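Local coordinates for rhusiopathiae surface protein B (Erysipelothrix rhusiopathiae, PDB 3V10) that probably binds collagen as a cell-wall-anchored surface adhesin, this chain being its collagen-binding region, at residues F45-L55 with S95-L106. Sequence-based numbering, arbitrary orientation.
Sequences FKPGDFFDLTL and SHIHFEFMEDVL
Strands 50-54 and 96-101 pair antiparallel, their axes 4.8 Å apart at 162°, with F51 opposite F99 and L53 opposite I97 as hydrogen-bonded pairs; L53 N reaches I97 O at 2.8 Å and F99 N reaches F51 O at 3.0 Å. Before strand 50-54, the type II turn K46-D49 carries the pairing on through G48 N to F101 O and F101 N to D49 O. F51, F99, L53 and I97 point to the buried face, with F45 and F101 packing at the turn end. F101 takes the edge of F99, through CE1, over the centre of one face, and an offset stack with F45 on the opposite face, centroids 4.3 Å apart and planes at 16°. F99 CB lies over the F51 ring, 3.8 Å from its centroid; the two rings are near parallel but slid apart. This strand pair belongs to one sheet of the N-terminal Ig-like domain, where F51 and F99 each meet F34 of strand 28-35 edge-to-face. On the other face, H98, CG anti to its own N (chi1 -176°), donates an ND1-H hydrogen bond to D52 OD1 at 2.7 Å, on the carboxylate's syn side, OD1 lying near the imidazole plane. Water 2 donates to L53 O and also hydrogen-bonds H96 ND1.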
# COMPACT_ATOMS: atom_id res chain seq x y z
N PHE A 45 -28.50 -17.13 -8.03
CA PHE A 45 -28.21 -16.17 -6.98
C PHE A 45 -29.38 -15.22 -6.83
O PHE A 45 -29.94 -14.74 -7.82
CB PHE A 45 -26.92 -15.40 -7.29
CG PHE A 45 -25.69 -16.27 -7.25
CD1 PHE A 45 -25.39 -17.02 -6.11
CD2 PHE A 45 -24.82 -16.32 -8.33
CE1 PHE A 45 -24.24 -17.81 -6.05
CE2 PHE A 45 -23.66 -17.11 -8.28
CZ PHE A 45 -23.38 -17.85 -7.14
N LYS A 46 -29.76 -14.97 -5.57
CA LYS A 46 -30.88 -14.11 -5.24
C LYS A 46 -30.40 -12.91 -4.43
O LYS A 46 -29.41 -13.00 -3.69
CB LYS A 46 -31.89 -14.87 -4.38
CG LYS A 46 -32.33 -16.21 -4.94
CD LYS A 46 -33.19 -16.04 -6.17
CE LYS A 46 -33.73 -17.39 -6.63
NZ LYS A 46 -34.67 -17.26 -7.77
N PRO A 47 -31.09 -11.77 -4.55
CA PRO A 47 -30.69 -10.58 -3.79
C PRO A 47 -30.59 -10.96 -2.32
O PRO A 47 -31.52 -11.55 -1.76
CB PRO A 47 -31.82 -9.60 -4.06
CG PRO A 47 -32.28 -9.98 -5.42
CD PRO A 47 -32.28 -11.49 -5.37
N GLY A 48 -29.46 -10.65 -1.69
CA GLY A 48 -29.30 -10.99 -0.29
C GLY A 48 -28.38 -12.17 -0.05
O GLY A 48 -27.81 -12.31 1.03
N ASP A 49 -28.25 -13.06 -1.04
CA ASP A 49 -27.36 -14.20 -0.89
C ASP A 49 -25.97 -13.59 -0.73
O ASP A 49 -25.72 -12.48 -1.21
CB ASP A 49 -27.39 -15.12 -2.12
CG ASP A 49 -28.71 -15.87 -2.26
OD1 ASP A 49 -29.50 -15.91 -1.29
OD2 ASP A 49 -28.94 -16.43 -3.36
N PHE A 50 -25.07 -14.30 -0.07
CA PHE A 50 -23.74 -13.77 0.21
C PHE A 50 -22.70 -14.84 0.48
O PHE A 50 -22.99 -16.03 0.52
CB PHE A 50 -23.82 -12.90 1.46
CG PHE A 50 -24.26 -13.67 2.68
CD1 PHE A 50 -25.61 -13.98 2.88
CD2 PHE A 50 -23.33 -14.15 3.60
CE1 PHE A 50 -26.01 -14.75 3.97
CE2 PHE A 50 -23.72 -14.92 4.69
CZ PHE A 50 -25.07 -15.22 4.88
N PHE A 51 -21.47 -14.38 0.68
CA PHE A 51 -20.36 -15.23 1.08
C PHE A 51 -19.37 -14.33 1.80
O PHE A 51 -19.31 -13.12 1.55
CB PHE A 51 -19.69 -15.99 -0.08
CG PHE A 51 -19.15 -15.13 -1.19
CD1 PHE A 51 -19.87 -14.95 -2.36
CD2 PHE A 51 -17.87 -14.60 -1.10
CE1 PHE A 51 -19.32 -14.25 -3.44
CE2 PHE A 51 -17.31 -13.90 -2.17
CZ PHE A 51 -18.04 -13.72 -3.34
N ASP A 52 -18.62 -14.92 2.71
CA ASP A 52 -17.66 -14.18 3.50
C ASP A 52 -16.24 -14.63 3.33
O ASP A 52 -15.95 -15.83 3.27
CB ASP A 52 -18.05 -14.28 4.98
CG ASP A 52 -19.38 -13.62 5.27
OD1 ASP A 52 -19.47 -12.38 5.10
OD2 ASP A 52 -20.33 -14.33 5.65
N LEU A 53 -15.34 -13.65 3.28
CA LEU A 53 -13.91 -13.93 3.15
C LEU A 53 -13.27 -13.59 4.50
O LEU A 53 -13.65 -12.61 5.14
CB LEU A 53 -13.31 -13.05 2.05
CG LEU A 53 -13.99 -13.17 0.68
CD1 LEU A 53 -13.33 -12.24 -0.32
CD2 LEU A 53 -13.90 -14.61 0.20
N THR A 54 -12.33 -14.42 4.93
CA THR A 54 -11.65 -14.19 6.19
C THR A 54 -10.14 -14.21 6.02
O THR A 54 -9.56 -15.27 5.80
CB THR A 54 -12.03 -15.26 7.23
OG1 THR A 54 -13.46 -15.32 7.35
CG2 THR A 54 -11.42 -14.93 8.59
N LEU A 55 -9.52 -13.04 6.11
CA LEU A 55 -8.08 -12.94 5.98
C LEU A 55 -7.45 -13.66 7.17
O LEU A 55 -7.97 -13.62 8.28
CB LEU A 55 -7.67 -11.47 5.93
CG LEU A 55 -8.09 -10.75 4.64
CD1 LEU A 55 -8.02 -9.24 4.82
CD2 LEU A 55 -7.21 -11.21 3.47
N SER A 95 -10.48 -7.84 9.00
CA SER A 95 -10.01 -9.10 8.43
C SER A 95 -11.18 -9.84 7.78
O SER A 95 -10.99 -10.89 7.16
CB SER A 95 -9.39 -9.99 9.52
OG SER A 95 -8.26 -9.37 10.13
N HIS A 96 -12.38 -9.29 7.92
CA HIS A 96 -13.57 -9.91 7.34
C HIS A 96 -14.11 -9.09 6.18
O HIS A 96 -14.31 -7.89 6.31
CB HIS A 96 -14.67 -10.02 8.40
CG HIS A 96 -14.31 -10.90 9.56
ND1 HIS A 96 -14.30 -12.27 9.48
CD2 HIS A 96 -13.97 -10.59 10.84
CE1 HIS A 96 -13.97 -12.78 10.66
NE2 HIS A 96 -13.76 -11.78 11.50
N ILE A 97 -14.34 -9.75 5.05
CA ILE A 97 -14.88 -9.08 3.86
C ILE A 97 -16.19 -9.77 3.50
O ILE A 97 -16.23 -10.99 3.33
CB ILE A 97 -13.91 -9.19 2.66
CG1 ILE A 97 -12.48 -8.87 3.10
CG2 ILE A 97 -14.36 -8.25 1.56
CD1 ILE A 97 -12.30 -7.48 3.63
N HIS A 98 -17.25 -8.98 3.37
CA HIS A 98 -18.58 -9.49 3.07
C HIS A 98 -19.02 -9.16 1.65
O HIS A 98 -18.88 -8.02 1.20
CB HIS A 98 -19.58 -8.88 4.08
CG HIS A 98 -20.98 -9.40 3.96
ND1 HIS A 98 -21.36 -10.65 4.42
CD2 HIS A 98 -22.11 -8.82 3.49
CE1 HIS A 98 -22.66 -10.80 4.24
NE2 HIS A 98 -23.14 -9.71 3.67
N PHE A 99 -19.53 -10.15 0.94
CA PHE A 99 -20.04 -9.91 -0.40
C PHE A 99 -21.52 -10.26 -0.40
O PHE A 99 -21.90 -11.32 0.07
CB PHE A 99 -19.32 -10.77 -1.45
CG PHE A 99 -19.92 -10.65 -2.83
CD1 PHE A 99 -21.05 -11.39 -3.18
CD2 PHE A 99 -19.37 -9.78 -3.76
CE1 PHE A 99 -21.63 -11.25 -4.44
CE2 PHE A 99 -19.95 -9.63 -5.03
CZ PHE A 99 -21.08 -10.37 -5.37
N GLU A 100 -22.35 -9.35 -0.92
CA GLU A 100 -23.79 -9.57 -0.98
C GLU A 100 -24.33 -9.24 -2.37
O GLU A 100 -23.95 -8.23 -2.96
CB GLU A 100 -24.51 -8.72 0.08
CG GLU A 100 -26.03 -8.80 0.01
CD GLU A 100 -26.72 -7.91 1.03
OE1 GLU A 100 -26.35 -6.73 1.13
OE2 GLU A 100 -27.63 -8.40 1.74
N PHE A 101 -25.20 -10.10 -2.88
CA PHE A 101 -25.81 -9.89 -4.19
C PHE A 101 -26.93 -8.86 -4.05
O PHE A 101 -27.71 -8.90 -3.11
CB PHE A 101 -26.38 -11.21 -4.71
CG PHE A 101 -25.34 -12.18 -5.19
CD1 PHE A 101 -24.76 -12.03 -6.45
CD2 PHE A 101 -24.93 -13.24 -4.38
CE1 PHE A 101 -23.80 -12.93 -6.90
CE2 PHE A 101 -23.96 -14.14 -4.83
CZ PHE A 101 -23.39 -13.98 -6.09
N MET A 102 -27.00 -7.93 -5.00
CA MET A 102 -28.02 -6.89 -4.97
C MET A 102 -29.22 -7.28 -5.83
O MET A 102 -29.19 -8.27 -6.56
CB MET A 102 -27.44 -5.55 -5.45
CG MET A 102 -26.40 -4.95 -4.50
SD MET A 102 -27.07 -4.41 -2.89
CE MET A 102 -26.68 -5.79 -1.87
N GLU A 103 -30.28 -6.47 -5.74
CA GLU A 103 -31.53 -6.69 -6.48
C GLU A 103 -31.40 -7.12 -7.94
O GLU A 103 -32.01 -8.10 -8.36
CB GLU A 103 -32.37 -5.41 -6.42
CG GLU A 103 -33.72 -5.50 -7.12
CD GLU A 103 -34.67 -6.47 -6.45
OE1 GLU A 103 -34.63 -6.58 -5.21
OE2 GLU A 103 -35.46 -7.12 -7.17
N ASP A 104 -30.61 -6.38 -8.71
CA ASP A 104 -30.47 -6.69 -10.13
C ASP A 104 -29.79 -7.99 -10.52
O ASP A 104 -29.59 -8.24 -11.71
CB ASP A 104 -29.80 -5.52 -10.84
CG ASP A 104 -30.71 -4.31 -10.93
OD1 ASP A 104 -31.75 -4.40 -11.61
OD2 ASP A 104 -30.38 -3.26 -10.33
N VAL A 105 -29.44 -8.82 -9.55
CA VAL A 105 -28.82 -10.09 -9.90
C VAL A 105 -29.90 -10.95 -10.54
O VAL A 105 -29.62 -11.92 -11.24
CB VAL A 105 -28.24 -10.81 -8.66
CG1 VAL A 105 -29.35 -11.26 -7.75
CG2 VAL A 105 -27.37 -11.98 -9.10
N LEU A 106 -31.15 -10.55 -10.33
CA LEU A 106 -32.30 -11.27 -10.87
C LEU A 106 -32.47 -11.06 -12.38
O LEU A 106 -33.39 -11.60 -12.99
CB LEU A 106 -33.57 -10.83 -10.15
CG LEU A 106 -33.62 -11.11 -8.64
CD1 LEU A 106 -34.91 -10.56 -8.03
CD2 LEU A 106 -33.52 -12.61 -8.43
O HOH W 1 -27.97 -11.17 3.42
O HOH W 2 -15.51 -12.93 7.04